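Local coordinates for omega transaminase (Pseudomonas sp., PDB 5LHA), which probably catalyses pyridoxal-phosphate-dependent transfer of amino groups between amines and keto acids, as a tetrameric fold-type I omega transaminase of the class-III aminotransferase family, at residues 54-59 / 440-445; 103-108 / 347-352; 137-142 / 224-229; 195-200 / 206-211; 390-395 / 400-405. All coordinates share one frame; numbering follows the deposited sequence.

Contact 1 (54-59 / 440-445); sequences RMLDGV and RDEAGL
A methyl group of Leu56 lies over one face of the Glu442 carboxylate, the flat group of this contact: CD1 of Leu56 is 4.0 Å from CD of Glu442 and lies over that face, a little off the normal at CD. OE1 of the acid accepts a hydrogen bond from Asn45 ND2, which restrains its rotation, while Tyr46 packs on both Leu56 and Glu442. Leu56 places its other methyl against the helix backbone, with CD2 of Leu56 3.6 Å from the carbonyl O of Glu442 and 3.7 Å from CB of Glu442. The leucine reaches this far because CG is anti to its backbone N (chi1 -169°), which sends the branch across the stem of the glutamate at about a right angle. One turn further along the helix, Leu445 closes the apolar side, its CD2 lying 3.9 Å from CD2 of Leu56 and 4.0 Å from CB of Leu56.

In the fold, strand 54-57 runs between strands 46-49 and 421-426 of a seven-stranded mixed sheet, and helix 440-457, the last of the chain, packs across that sheet. N- and C-terminal parts of the chain thus meet in one layer pair, as in the small domain of fold-type I aminotransferases. Val421 of the neighbouring strand touches both leucines. Asp57, the next residue, is the centre of an inverse gamma turn. The Asp57 carboxylate is bonded to His69 through OD2 and to Tyr88 of the second subunit through OD1.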
# COMPACT_ATOMS: atom_id res chain seq x y z
N ARG A 54 44.14 -19.50 -14.91
CA ARG A 54 44.34 -18.39 -13.98
C ARG A 54 43.95 -17.08 -14.63
O ARG A 54 44.28 -16.83 -15.80
CB ARG A 54 45.80 -18.34 -13.53
CG ARG A 54 46.23 -17.07 -12.82
CD ARG A 54 47.71 -17.15 -12.43
NE ARG A 54 48.60 -16.77 -13.53
CZ ARG A 54 49.51 -15.80 -13.47
NH1 ARG A 54 49.67 -15.11 -12.34
NH2 ARG A 54 50.26 -15.52 -14.52
N MET A 55 43.24 -16.23 -13.88
CA MET A 55 42.78 -14.96 -14.42
C MET A 55 42.85 -13.88 -13.35
O MET A 55 42.59 -14.13 -12.17
CB MET A 55 41.35 -15.09 -14.98
CG MET A 55 40.29 -15.40 -13.92
SD MET A 55 39.04 -16.60 -14.45
CE MET A 55 39.77 -18.14 -13.89
N LEU A 56 43.20 -12.66 -13.77
CA LEU A 56 43.14 -11.53 -12.87
C LEU A 56 41.69 -11.29 -12.48
O LEU A 56 40.80 -11.28 -13.34
CB LEU A 56 43.74 -10.28 -13.52
CG LEU A 56 43.98 -9.07 -12.61
CD1 LEU A 56 44.95 -9.40 -11.49
CD2 LEU A 56 44.49 -7.88 -13.41
N ASP A 57 41.46 -11.06 -11.19
CA ASP A 57 40.10 -10.90 -10.68
C ASP A 57 39.68 -9.44 -10.86
O ASP A 57 39.62 -8.65 -9.92
CB ASP A 57 40.03 -11.32 -9.22
CG ASP A 57 38.60 -11.38 -8.72
OD1 ASP A 57 37.68 -11.25 -9.54
OD2 ASP A 57 38.40 -11.53 -7.50
N GLY A 58 39.36 -9.10 -12.10
CA GLY A 58 38.95 -7.75 -12.44
C GLY A 58 37.63 -7.32 -11.84
O GLY A 58 37.28 -6.14 -11.94
N VAL A 59 36.87 -8.25 -11.24
CA VAL A 59 35.60 -7.93 -10.58
C VAL A 59 35.75 -7.84 -9.06
O VAL A 59 34.83 -7.35 -8.39
CB VAL A 59 34.52 -8.96 -10.95
CG1 VAL A 59 33.13 -8.42 -10.69
CG2 VAL A 59 34.64 -9.35 -12.41
N ARG A 440 50.00 -0.83 -11.13
CA ARG A 440 50.17 -0.37 -12.50
C ARG A 440 50.20 -1.55 -13.46
O ARG A 440 49.49 -1.58 -14.47
CB ARG A 440 51.46 0.44 -12.65
CG ARG A 440 51.48 1.80 -11.99
CD ARG A 440 52.71 2.56 -12.48
NE ARG A 440 52.85 3.89 -11.91
CZ ARG A 440 53.95 4.62 -12.03
NH1 ARG A 440 55.00 4.14 -12.69
NH2 ARG A 440 54.02 5.83 -11.49
N ASP A 441 51.04 -2.54 -13.14
CA ASP A 441 51.21 -3.73 -13.97
C ASP A 441 49.88 -4.44 -14.22
O ASP A 441 49.52 -4.71 -15.37
CB ASP A 441 52.22 -4.67 -13.29
CG ASP A 441 51.95 -6.12 -13.58
OD1 ASP A 441 52.23 -6.56 -14.72
OD2 ASP A 441 51.48 -6.84 -12.66
N GLU A 442 49.14 -4.74 -13.16
CA GLU A 442 47.87 -5.43 -13.34
C GLU A 442 46.87 -4.56 -14.09
O GLU A 442 46.09 -5.08 -14.90
CB GLU A 442 47.30 -5.86 -11.99
CG GLU A 442 48.13 -6.87 -11.25
CD GLU A 442 47.71 -7.01 -9.80
OE1 GLU A 442 47.18 -6.03 -9.24
OE2 GLU A 442 47.91 -8.10 -9.22
N ALA A 443 46.90 -3.24 -13.86
CA ALA A 443 46.01 -2.35 -14.61
C ALA A 443 46.27 -2.43 -16.11
O ALA A 443 45.34 -2.38 -16.92
CB ALA A 443 46.15 -0.91 -14.11
N GLY A 444 47.55 -2.52 -16.50
CA GLY A 444 47.88 -2.73 -17.90
C GLY A 444 47.40 -4.07 -18.43
O GLY A 444 46.98 -4.17 -19.59
N LEU A 445 47.50 -5.12 -17.61
CA LEU A 445 46.98 -6.43 -18.02
C LEU A 445 45.50 -6.37 -18.34
O LEU A 445 45.03 -7.00 -19.30
CB LEU A 445 47.25 -7.47 -16.93
CG LEU A 445 46.51 -8.80 -17.07
CD1 LEU A 445 46.83 -9.49 -18.40
CD2 LEU A 445 46.84 -9.72 -15.91

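Contact 2 (103-108 / 347-352); sequences AERLTG and IVEAED
Arg105 and Glu349 form a salt bridge between two helices, NH2 of Arg105 donating to OE1 of Glu349 over 2.9 Å. The bond is bent, with an N-H...O angle of 144°, and the acid oxygen is met from above the carboxylate plane. From the arginine's side the partner sits at the guanidinium edge, tilted 18° out of its plane. NE of Arg105, 4.2 Å from OE1 of Glu349, is too far to add a second bond to that oxygen. The other amino group, NH1, makes a salt bridge with Asp346, so the guanidinium is shared by two acids three residues apart on helix 335-350. Two carboxylates so close would be expected to stabilise the arginine's positive charge.

The long side chains bridge a wide gap: the CA atoms of Arg105 and Glu349 are 12.4 Å apart. Arg105 bends about CB-CG (chi2 82°), and the two chains pass each other in opposite directions. Helix 97-109 leads into strand 115-121, an outermost strand, within the chain, of the seven-stranded sheet that also holds strand 225-230, and packs on it through Ala103 and Leu106, which both touch Phe120. From helix 335-350, Leu342 and Leu345 pack against the Arg105 side chain. Met276 touches Val348 and Glu349. Ala103 also packs on Phe21 of the second subunit.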
# COMPACT_ATOMS: atom_id res chain seq x y z
N ALA A 103 32.44 -1.19 16.86
CA ALA A 103 31.56 -0.03 16.97
C ALA A 103 32.33 1.23 17.34
O ALA A 103 32.14 2.29 16.74
CB ALA A 103 30.45 -0.31 17.99
N GLU A 104 33.19 1.13 18.35
CA GLU A 104 34.09 2.23 18.68
C GLU A 104 34.96 2.60 17.48
O GLU A 104 35.16 3.78 17.19
CB GLU A 104 34.96 1.84 19.88
CG GLU A 104 35.98 2.88 20.31
CD GLU A 104 35.36 4.02 21.12
OE1 GLU A 104 34.19 3.91 21.54
OE2 GLU A 104 36.06 5.04 21.33
N ARG A 105 35.47 1.58 16.78
CA ARG A 105 36.35 1.81 15.63
C ARG A 105 35.62 2.53 14.50
O ARG A 105 36.14 3.48 13.92
CB ARG A 105 36.91 0.47 15.14
CG ARG A 105 37.81 0.54 13.92
CD ARG A 105 39.23 0.91 14.28
NE ARG A 105 40.06 1.03 13.09
CZ ARG A 105 40.85 0.07 12.62
NH1 ARG A 105 40.94 -1.09 13.24
NH2 ARG A 105 41.56 0.30 11.52
N LEU A 106 34.41 2.07 14.17
CA LEU A 106 33.67 2.66 13.06
C LEU A 106 33.28 4.10 13.36
O LEU A 106 33.47 5.00 12.52
CB LEU A 106 32.44 1.80 12.77
CG LEU A 106 32.75 0.45 12.13
CD1 LEU A 106 31.53 -0.46 12.10
CD2 LEU A 106 33.29 0.67 10.72
N THR A 107 32.73 4.35 14.55
CA THR A 107 32.35 5.71 14.91
C THR A 107 33.55 6.64 14.96
O THR A 107 33.41 7.85 14.71
CB THR A 107 31.64 5.69 16.26
OG1 THR A 107 32.43 4.96 17.21
CG2 THR A 107 30.30 5.01 16.13
N GLY A 108 34.73 6.11 15.28
CA GLY A 108 35.94 6.93 15.26
C GLY A 108 36.37 7.30 13.85
O GLY A 108 36.80 8.43 13.61
N ILE A 347 44.54 -3.04 7.27
CA ILE A 347 45.22 -3.08 5.97
C ILE A 347 44.81 -1.89 5.12
O ILE A 347 45.66 -1.28 4.44
CB ILE A 347 44.93 -4.42 5.25
CG1 ILE A 347 45.61 -5.58 5.98
CG2 ILE A 347 45.38 -4.37 3.79
CD1 ILE A 347 45.14 -6.94 5.52
N VAL A 348 43.52 -1.53 5.14
CA VAL A 348 43.03 -0.43 4.31
C VAL A 348 43.76 0.87 4.64
O VAL A 348 44.19 1.61 3.75
CB VAL A 348 41.50 -0.28 4.49
CG1 VAL A 348 40.98 0.99 3.79
CG2 VAL A 348 40.77 -1.52 3.98
N GLU A 349 43.89 1.17 5.93
CA GLU A 349 44.53 2.40 6.35
C GLU A 349 46.05 2.32 6.23
O GLU A 349 46.70 3.30 5.87
CB GLU A 349 44.11 2.73 7.78
CG GLU A 349 42.63 3.07 7.88
CD GLU A 349 42.21 3.44 9.28
OE1 GLU A 349 42.61 2.72 10.22
OE2 GLU A 349 41.48 4.44 9.45
N ALA A 350 46.63 1.16 6.56
CA ALA A 350 48.09 1.03 6.50
C ALA A 350 48.60 1.16 5.08
O ALA A 350 49.64 1.79 4.84
CB ALA A 350 48.53 -0.30 7.11
N GLU A 351 47.90 0.56 4.11
CA GLU A 351 48.36 0.53 2.73
C GLU A 351 47.75 1.61 1.85
O GLU A 351 47.93 1.58 0.63
CB GLU A 351 48.07 -0.86 2.16
CG GLU A 351 48.80 -1.93 2.96
CD GLU A 351 48.57 -3.33 2.45
OE1 GLU A 351 47.78 -3.51 1.51
OE2 GLU A 351 49.16 -4.26 3.04
N ASP A 352 47.10 2.61 2.45
CA ASP A 352 46.35 3.66 1.76
C ASP A 352 45.63 3.15 0.51
O ASP A 352 45.87 3.60 -0.61
CB ASP A 352 47.29 4.81 1.39
CG ASP A 352 46.54 6.06 0.93
OD1 ASP A 352 45.36 6.25 1.31
OD2 ASP A 352 47.15 6.85 0.18

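Contact 3 (137-142 / 224-229); sequences QYWIAS and TIAALI
Trp139 and Ala226 carry most of the buried surface, and a hydrogen bond from indole to backbone joins them. NE1 of Trp139 donates to the carbonyl O of Ala226 over 2.9 Å at an N-H...O angle of 159°. The oxygen lies near the indole plane at the ring edge, and the N-H arrives in the carbonyl plane on a lone pair, with a C=O...N angle of 111°. Beside this bond the five-membered ring rests its CD1 3.7 Å from CB of Ala226, and NE1 of Trp139 is 3.4 Å from CA of Ala226, so the small alanine lets the ring come right up to the strand.

Ala226 adopts a helical psi (-48°) within the strand, a local twist that is consistent with its carbonyl being turned toward the helix. Ile225 contributes little area; its carbonyl O is 4.3 Å from NE1 of Trp139 and is hydrogen-bonded to Arg147 NH1. Arg147 also makes a cation-pi contact with Trp139, linking the indole to the strand a second time.

One indole face is covered by Tyr138, whose CE2 is 3.7 Å above the centre of the Trp139 ring. The Tyr138 hydroxyl is bonded to Arg310, which fixes the outer end of that ring. The contact joins the end of helix 124-141 to the start of strand 225-230, which runs parallel between strands 149-153 and 260-264; Leu260 packs on Trp139. The cofactor-pocket residues Gly123, Gly124, Ser125 and Glu231 lie toward the opposite ends of these two elements.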
# COMPACT_ATOMS: atom_id res chain seq x y z
N GLN A 137 11.69 5.06 12.42
CA GLN A 137 11.65 5.17 13.88
C GLN A 137 12.13 6.53 14.37
O GLN A 137 11.54 7.09 15.29
CB GLN A 137 12.49 4.06 14.52
CG GLN A 137 12.51 4.17 16.04
CD GLN A 137 12.89 2.88 16.73
OE1 GLN A 137 12.95 1.82 16.12
NE2 GLN A 137 13.13 2.97 18.04
N TYR A 138 13.17 7.08 13.75
CA TYR A 138 13.66 8.41 14.11
C TYR A 138 12.54 9.44 14.11
O TYR A 138 12.41 10.23 15.05
CB TYR A 138 14.77 8.86 13.14
CG TYR A 138 15.06 10.34 13.22
CD1 TYR A 138 15.80 10.86 14.28
CD2 TYR A 138 14.60 11.23 12.25
CE1 TYR A 138 16.08 12.23 14.36
CE2 TYR A 138 14.87 12.60 12.34
CZ TYR A 138 15.61 13.08 13.40
OH TYR A 138 15.90 14.42 13.51
N TRP A 139 11.74 9.47 13.04
CA TRP A 139 10.68 10.47 12.95
C TRP A 139 9.58 10.22 13.99
O TRP A 139 9.03 11.18 14.55
CB TRP A 139 10.11 10.50 11.54
CG TRP A 139 11.06 11.13 10.57
CD1 TRP A 139 11.72 10.51 9.54
CD2 TRP A 139 11.46 12.51 10.52
NE1 TRP A 139 12.52 11.41 8.87
CE2 TRP A 139 12.37 12.65 9.45
CE3 TRP A 139 11.14 13.64 11.28
CZ2 TRP A 139 12.95 13.86 9.12
CZ3 TRP A 139 11.72 14.84 10.95
CH2 TRP A 139 12.61 14.95 9.87
N ILE A 140 9.26 8.95 14.26
CA ILE A 140 8.26 8.65 15.28
C ILE A 140 8.74 9.12 16.65
O ILE A 140 7.98 9.72 17.41
CB ILE A 140 7.91 7.15 15.27
CG1 ILE A 140 7.07 6.81 14.04
CG2 ILE A 140 7.15 6.76 16.53
CD1 ILE A 140 6.95 5.34 13.78
N ALA A 141 10.01 8.86 16.97
CA ALA A 141 10.56 9.34 18.23
C ALA A 141 10.62 10.87 18.27
O ALA A 141 10.47 11.46 19.35
CB ALA A 141 11.95 8.76 18.47
N SER A 142 10.79 11.51 17.13
CA SER A 142 10.79 12.96 17.08
C SER A 142 9.39 13.54 17.04
O SER A 142 9.24 14.76 16.91
CB SER A 142 11.60 13.46 15.88
OG SER A 142 12.93 12.97 15.95
N THR A 224 5.86 14.66 4.72
CA THR A 224 5.59 13.24 4.54
C THR A 224 6.83 12.41 4.21
O THR A 224 6.73 11.19 4.08
CB THR A 224 4.54 13.03 3.44
OG1 THR A 224 5.06 13.47 2.18
CG2 THR A 224 3.28 13.79 3.77
N ILE A 225 8.00 13.03 4.10
CA ILE A 225 9.19 12.38 3.54
C ILE A 225 10.18 12.06 4.65
O ILE A 225 10.62 12.96 5.38
CB ILE A 225 9.82 13.25 2.44
CG1 ILE A 225 8.77 13.58 1.38
CG2 ILE A 225 11.00 12.53 1.82
CD1 ILE A 225 9.22 14.59 0.35
N ALA A 226 10.52 10.78 4.79
CA ALA A 226 11.43 10.34 5.84
C ALA A 226 12.89 10.49 5.44
O ALA A 226 13.69 11.03 6.21
CB ALA A 226 11.13 8.88 6.22
N ALA A 227 13.26 10.03 4.25
CA ALA A 227 14.67 10.04 3.88
C ALA A 227 14.83 9.99 2.37
O ALA A 227 13.92 9.59 1.64
CB ALA A 227 15.42 8.89 4.55
N LEU A 228 16.00 10.44 1.93
CA LEU A 228 16.49 10.26 0.57
C LEU A 228 17.72 9.37 0.61
O LEU A 228 18.64 9.62 1.40
CB LEU A 228 16.83 11.62 -0.07
CG LEU A 228 17.30 11.73 -1.52
CD1 LEU A 228 16.93 13.10 -2.07
CD2 LEU A 228 18.80 11.52 -1.67
N ILE A 229 17.76 8.35 -0.24
CA ILE A 229 18.87 7.41 -0.28
C ILE A 229 19.54 7.47 -1.64
O ILE A 229 18.86 7.51 -2.68
CB ILE A 229 18.40 5.98 0.05
CG1 ILE A 229 19.59 5.01 0.05
CG2 ILE A 229 17.26 5.53 -0.86
CD1 ILE A 229 19.27 3.67 0.67

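Contact 4 (195-200 / 206-211); sequences NPWDCR and TAHCIR
Trp197 and His208 stack face to face, the imidazole over the five-membered part of the indole with centroids 4.0 Å apart and planes only 7° from parallel. CB of His208 continues the overlap onto the six-membered ring, making a CH-pi contact 3.7 Å from its centroid. With CG of His208 anti to the carbonyl carbon (chi1 -75°), the imidazole extends from CB over the five-membered ring, on the indole face that CB covers. Two thiols frame the stack. Cys199 SG approaches the imidazole at its edge, 4.2 Å from CD2 of His208, whereas Cys209 SG meets the tryptophan obliquely, 4.3 Å from CZ3 of Trp197.

Asn195 shapes the loop that presents the tryptophan. Its OD1 accepts from Cys199 N at 2.9 Å in a nearly straight bond (171°), on a lone pair in the amide plane, and more weakly from Trp197 N. ND2 of Asn195 returns a bond of 3.0 Å to the carbonyl O of Cys199. Within this frame a type I turn runs from Asn195 to Asp198, and Pro196 CB lies against the other indole face, toward its rim.

Farther out, Trp197 NE1 is bonded to Pro196 O of the third subunit, and the two Trp197 rings meet. Asp198 pairs with Arg211 of the third subunit, and Arg211 with Asp198 of the third subunit; Arg211 NE also pairs with Glu215 in its own chain. Within the chain the loop thus grips helix 202-220 through pi and sulfur contacts. Protonation of His208, if it occurs, would probably add a cation-pi component to the stack.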
# COMPACT_ATOMS: atom_id res chain seq x y z
N ASN A 195 20.36 11.24 -20.13
CA ASN A 195 19.50 11.97 -19.21
C ASN A 195 18.38 12.63 -20.00
O ASN A 195 18.51 12.83 -21.21
CB ASN A 195 20.29 13.00 -18.37
CG ASN A 195 21.02 14.03 -19.22
OD1 ASN A 195 20.44 15.03 -19.64
ND2 ASN A 195 22.30 13.79 -19.46
N PRO A 196 17.26 12.95 -19.35
CA PRO A 196 16.10 13.52 -20.08
C PRO A 196 16.37 14.83 -20.83
O PRO A 196 15.58 15.17 -21.72
CB PRO A 196 15.07 13.76 -18.96
CG PRO A 196 15.42 12.77 -17.92
CD PRO A 196 16.91 12.58 -17.97
N TRP A 197 17.41 15.58 -20.49
CA TRP A 197 17.67 16.86 -21.13
C TRP A 197 18.72 16.78 -22.22
O TRP A 197 19.06 17.81 -22.81
CB TRP A 197 18.09 17.89 -20.08
CG TRP A 197 17.08 17.99 -18.98
CD1 TRP A 197 15.99 18.81 -18.94
CD2 TRP A 197 17.03 17.20 -17.79
NE1 TRP A 197 15.28 18.59 -17.79
CE2 TRP A 197 15.90 17.61 -17.06
CE3 TRP A 197 17.84 16.19 -17.26
CZ2 TRP A 197 15.56 17.05 -15.83
CZ3 TRP A 197 17.50 15.63 -16.04
CH2 TRP A 197 16.37 16.06 -15.34
N ASP A 198 19.22 15.57 -22.51
CA ASP A 198 20.40 15.37 -23.36
C ASP A 198 21.50 16.37 -23.02
O ASP A 198 22.19 16.87 -23.91
CB ASP A 198 20.01 15.48 -24.83
CG ASP A 198 18.89 14.53 -25.20
OD1 ASP A 198 18.72 13.52 -24.48
OD2 ASP A 198 18.18 14.79 -26.20
N CYS A 199 21.68 16.63 -21.72
CA CYS A 199 22.58 17.66 -21.23
C CYS A 199 23.95 17.04 -20.92
O CYS A 199 24.06 16.16 -20.06
CB CYS A 199 21.97 18.32 -19.99
SG CYS A 199 22.89 19.69 -19.31
N ARG A 200 24.99 17.51 -21.61
CA ARG A 200 26.33 16.98 -21.42
C ARG A 200 27.22 17.94 -20.63
O ARG A 200 28.45 17.78 -20.63
CB ARG A 200 26.98 16.67 -22.77
CG ARG A 200 26.05 16.01 -23.79
CD ARG A 200 25.38 14.77 -23.26
NE ARG A 200 24.51 14.17 -24.26
CZ ARG A 200 23.48 13.38 -23.98
NH1 ARG A 200 23.18 13.08 -22.73
NH2 ARG A 200 22.74 12.89 -24.97
N THR A 206 23.45 19.02 -12.99
CA THR A 206 23.14 19.08 -11.56
C THR A 206 21.95 19.98 -11.29
O THR A 206 21.06 19.63 -10.51
CB THR A 206 24.36 19.56 -10.79
OG1 THR A 206 25.41 18.59 -10.89
CG2 THR A 206 24.02 19.80 -9.32
N ALA A 207 21.92 21.15 -11.94
CA ALA A 207 20.85 22.13 -11.70
C ALA A 207 19.49 21.59 -12.12
O ALA A 207 18.49 21.80 -11.42
CB ALA A 207 21.17 23.43 -12.43
N HIS A 208 19.43 20.92 -13.28
CA HIS A 208 18.19 20.28 -13.71
C HIS A 208 17.71 19.28 -12.66
O HIS A 208 16.52 19.23 -12.33
CB HIS A 208 18.40 19.58 -15.06
CG HIS A 208 18.46 20.52 -16.23
ND1 HIS A 208 17.47 21.43 -16.51
CD2 HIS A 208 19.40 20.67 -17.19
CE1 HIS A 208 17.80 22.11 -17.59
NE2 HIS A 208 18.97 21.67 -18.02
N CYS A 209 18.63 18.47 -12.13
CA CYS A 209 18.25 17.40 -11.22
C CYS A 209 17.76 17.96 -9.89
O CYS A 209 16.72 17.54 -9.37
CB CYS A 209 19.43 16.45 -11.01
SG CYS A 209 19.91 15.49 -12.47
N ILE A 210 18.47 18.96 -9.36
CA ILE A 210 18.09 19.58 -8.09
C ILE A 210 16.74 20.28 -8.21
O ILE A 210 15.89 20.17 -7.31
CB ILE A 210 19.19 20.55 -7.63
CG1 ILE A 210 20.44 19.75 -7.27
CG2 ILE A 210 18.74 21.36 -6.44
CD1 ILE A 210 20.18 18.79 -6.15
N ARG A 211 16.52 21.00 -9.31
CA ARG A 211 15.22 21.63 -9.51
C ARG A 211 14.10 20.59 -9.55
O ARG A 211 13.03 20.80 -8.96
CB ARG A 211 15.24 22.46 -10.80
CG ARG A 211 13.87 22.89 -11.25
CD ARG A 211 13.95 23.75 -12.50
NE ARG A 211 12.72 23.68 -13.28
CZ ARG A 211 12.52 24.34 -14.42
NH1 ARG A 211 13.48 25.12 -14.91
NH2 ARG A 211 11.37 24.21 -15.07

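Contact 5 (390-395 / 400-405); sequences LDLVSD and QPLDPA
Leu392 and Leu402 form the tight apolar side of this contact, CB of Leu392 meeting CD1 of Leu402 at 3.6 Å as the two side chains cross obliquely. Their backbones are joined too: Leu402 N donates to Leu392 O over 3.1 Å at 175°, from above the carbonyl plane. Leu392 O also accepts from Asn428 ND2, so two donors hold it. Next along, Val393 and Pro401 make an antiparallel non-hydrogen-bonded pair with CA atoms 4.2 Å apart. Here CB of Val393 lies 3.1 Å from the carbonyl O of Gln400, a tight contact. The same oxygen receives Ser394 N at 3.0 Å, nearly along the C=O axis.

The segments form a short, irregular beta hairpin, in which strand 387-393 pairs with the weakly bonded strand 400-401; the former belongs to the sheet that also contains strands 378-384 and 429-432. Helix 408-418 covers the apolar side, Ile412 touching Leu392 and Pro409 touching Leu402.

Toward solvent the pairing slackens. Ser394 OG, turned between its backbone N and carbonyl carbon (chi1 42°), reaches Gln400 O only weakly at 3.4 Å, and CB of Gln400 lies 3.9 Å from the same hydroxyl. Asp395 turns its OD1 to Thr398 N in the hairpin loop, while its own backbone N is buried without a partner. At the other end, the exposed Asp403 closes an Asx turn, OD1 accepting from Ala405 N.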
# COMPACT_ATOMS: atom_id res chain seq x y z
N LEU A 390 32.25 0.33 -19.02
CA LEU A 390 32.30 0.54 -20.46
C LEU A 390 30.87 0.42 -20.98
O LEU A 390 30.23 -0.62 -20.81
CB LEU A 390 33.23 -0.48 -21.13
CG LEU A 390 34.68 -0.53 -20.64
CD1 LEU A 390 34.84 -1.58 -19.54
CD2 LEU A 390 35.65 -0.83 -21.79
N ASP A 391 30.36 1.48 -21.57
CA ASP A 391 28.96 1.52 -21.99
C ASP A 391 28.86 1.17 -23.48
O ASP A 391 29.25 1.96 -24.35
CB ASP A 391 28.35 2.88 -21.68
CG ASP A 391 26.85 2.83 -21.62
OD1 ASP A 391 26.24 2.13 -22.47
OD2 ASP A 391 26.28 3.44 -20.69
N LEU A 392 28.31 -0.01 -23.78
CA LEU A 392 28.22 -0.49 -25.14
C LEU A 392 26.87 -0.08 -25.73
O LEU A 392 25.83 -0.27 -25.10
CB LEU A 392 28.39 -2.01 -25.21
CG LEU A 392 29.61 -2.67 -24.54
CD1 LEU A 392 29.54 -4.18 -24.72
CD2 LEU A 392 30.95 -2.13 -25.06
N VAL A 393 26.91 0.52 -26.92
CA VAL A 393 25.73 1.04 -27.59
C VAL A 393 25.66 0.45 -28.98
O VAL A 393 26.66 -0.01 -29.55
CB VAL A 393 25.73 2.57 -27.66
CG1 VAL A 393 25.88 3.16 -26.28
CG2 VAL A 393 26.86 3.05 -28.57
N SER A 394 24.45 0.45 -29.54
CA SER A 394 24.27 0.09 -30.94
C SER A 394 24.45 1.28 -31.87
O SER A 394 24.74 1.08 -33.06
CB SER A 394 22.88 -0.53 -31.15
OG SER A 394 21.89 0.18 -30.43
N ASP A 395 24.31 2.50 -31.35
CA ASP A 395 24.35 3.72 -32.15
C ASP A 395 25.05 4.79 -31.34
O ASP A 395 24.62 5.12 -30.23
CB ASP A 395 22.93 4.17 -32.55
CG ASP A 395 22.93 5.41 -33.44
OD1 ASP A 395 23.52 6.44 -33.06
OD2 ASP A 395 22.31 5.36 -34.53
N GLN A 400 21.81 4.55 -27.70
CA GLN A 400 20.93 3.44 -27.33
C GLN A 400 21.77 2.26 -26.88
O GLN A 400 22.68 1.84 -27.59
CB GLN A 400 20.03 3.00 -28.47
CG GLN A 400 19.05 1.96 -27.99
CD GLN A 400 17.97 1.66 -28.97
OE1 GLN A 400 17.99 2.14 -30.11
NE2 GLN A 400 16.99 0.88 -28.54
N PRO A 401 21.50 1.69 -25.71
CA PRO A 401 22.28 0.55 -25.24
C PRO A 401 22.14 -0.67 -26.16
O PRO A 401 21.12 -0.88 -26.81
CB PRO A 401 21.70 0.27 -23.85
CG PRO A 401 20.32 0.83 -23.92
CD PRO A 401 20.41 2.03 -24.78
N LEU A 402 23.22 -1.46 -26.21
CA LEU A 402 23.13 -2.81 -26.75
C LEU A 402 22.06 -3.59 -26.01
O LEU A 402 21.87 -3.42 -24.80
CB LEU A 402 24.47 -3.54 -26.60
CG LEU A 402 25.62 -3.47 -27.61
CD1 LEU A 402 26.73 -4.44 -27.21
CD2 LEU A 402 25.15 -3.78 -29.02
N ASP A 403 21.36 -4.47 -26.72
CA ASP A 403 20.43 -5.36 -26.04
C ASP A 403 21.19 -6.57 -25.52
O ASP A 403 21.80 -7.30 -26.32
CB ASP A 403 19.31 -5.82 -26.97
CG ASP A 403 18.12 -6.39 -26.20
OD1 ASP A 403 18.34 -7.10 -25.20
OD2 ASP A 403 16.97 -6.16 -26.63
N PRO A 404 21.17 -6.83 -24.21
CA PRO A 404 21.89 -8.00 -23.69
C PRO A 404 21.38 -9.31 -24.25
O PRO A 404 22.14 -10.28 -24.32
CB PRO A 404 21.68 -7.91 -22.17
CG PRO A 404 21.12 -6.56 -21.90
CD PRO A 404 20.53 -6.03 -23.16
N ALA A 405 20.10 -9.37 -24.64
CA ALA A 405 19.57 -10.61 -25.18
C ALA A 405 20.27 -11.04 -26.46
O ALA A 405 20.26 -12.23 -26.79
CB ALA A 405 18.07 -10.47 -25.43

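Overall arrangement
Contacts 1 and 3 are buried, each setting a helix against a strand but in different seven-stranded sheets; contact 1 relies on leucine packing, contact 3 on an indole bond to a carbonyl. Contact 2 is a surface salt bridge between helices, covering little area. Contacts 4 and 5 are local and partly buried: a loop stacked on its following helix, and a backbone-bonded hairpin. Contacts 1 and 5 share one sheet, with nearest atoms about 9 Å apart. Contacts 3 and 4 use consecutive elements, helix 202-220 and strand 225-230. The second subunit reaches contacts 1, 2 and 3, the third reaches contact 4, and contact 5 touches no other chain of the assembly.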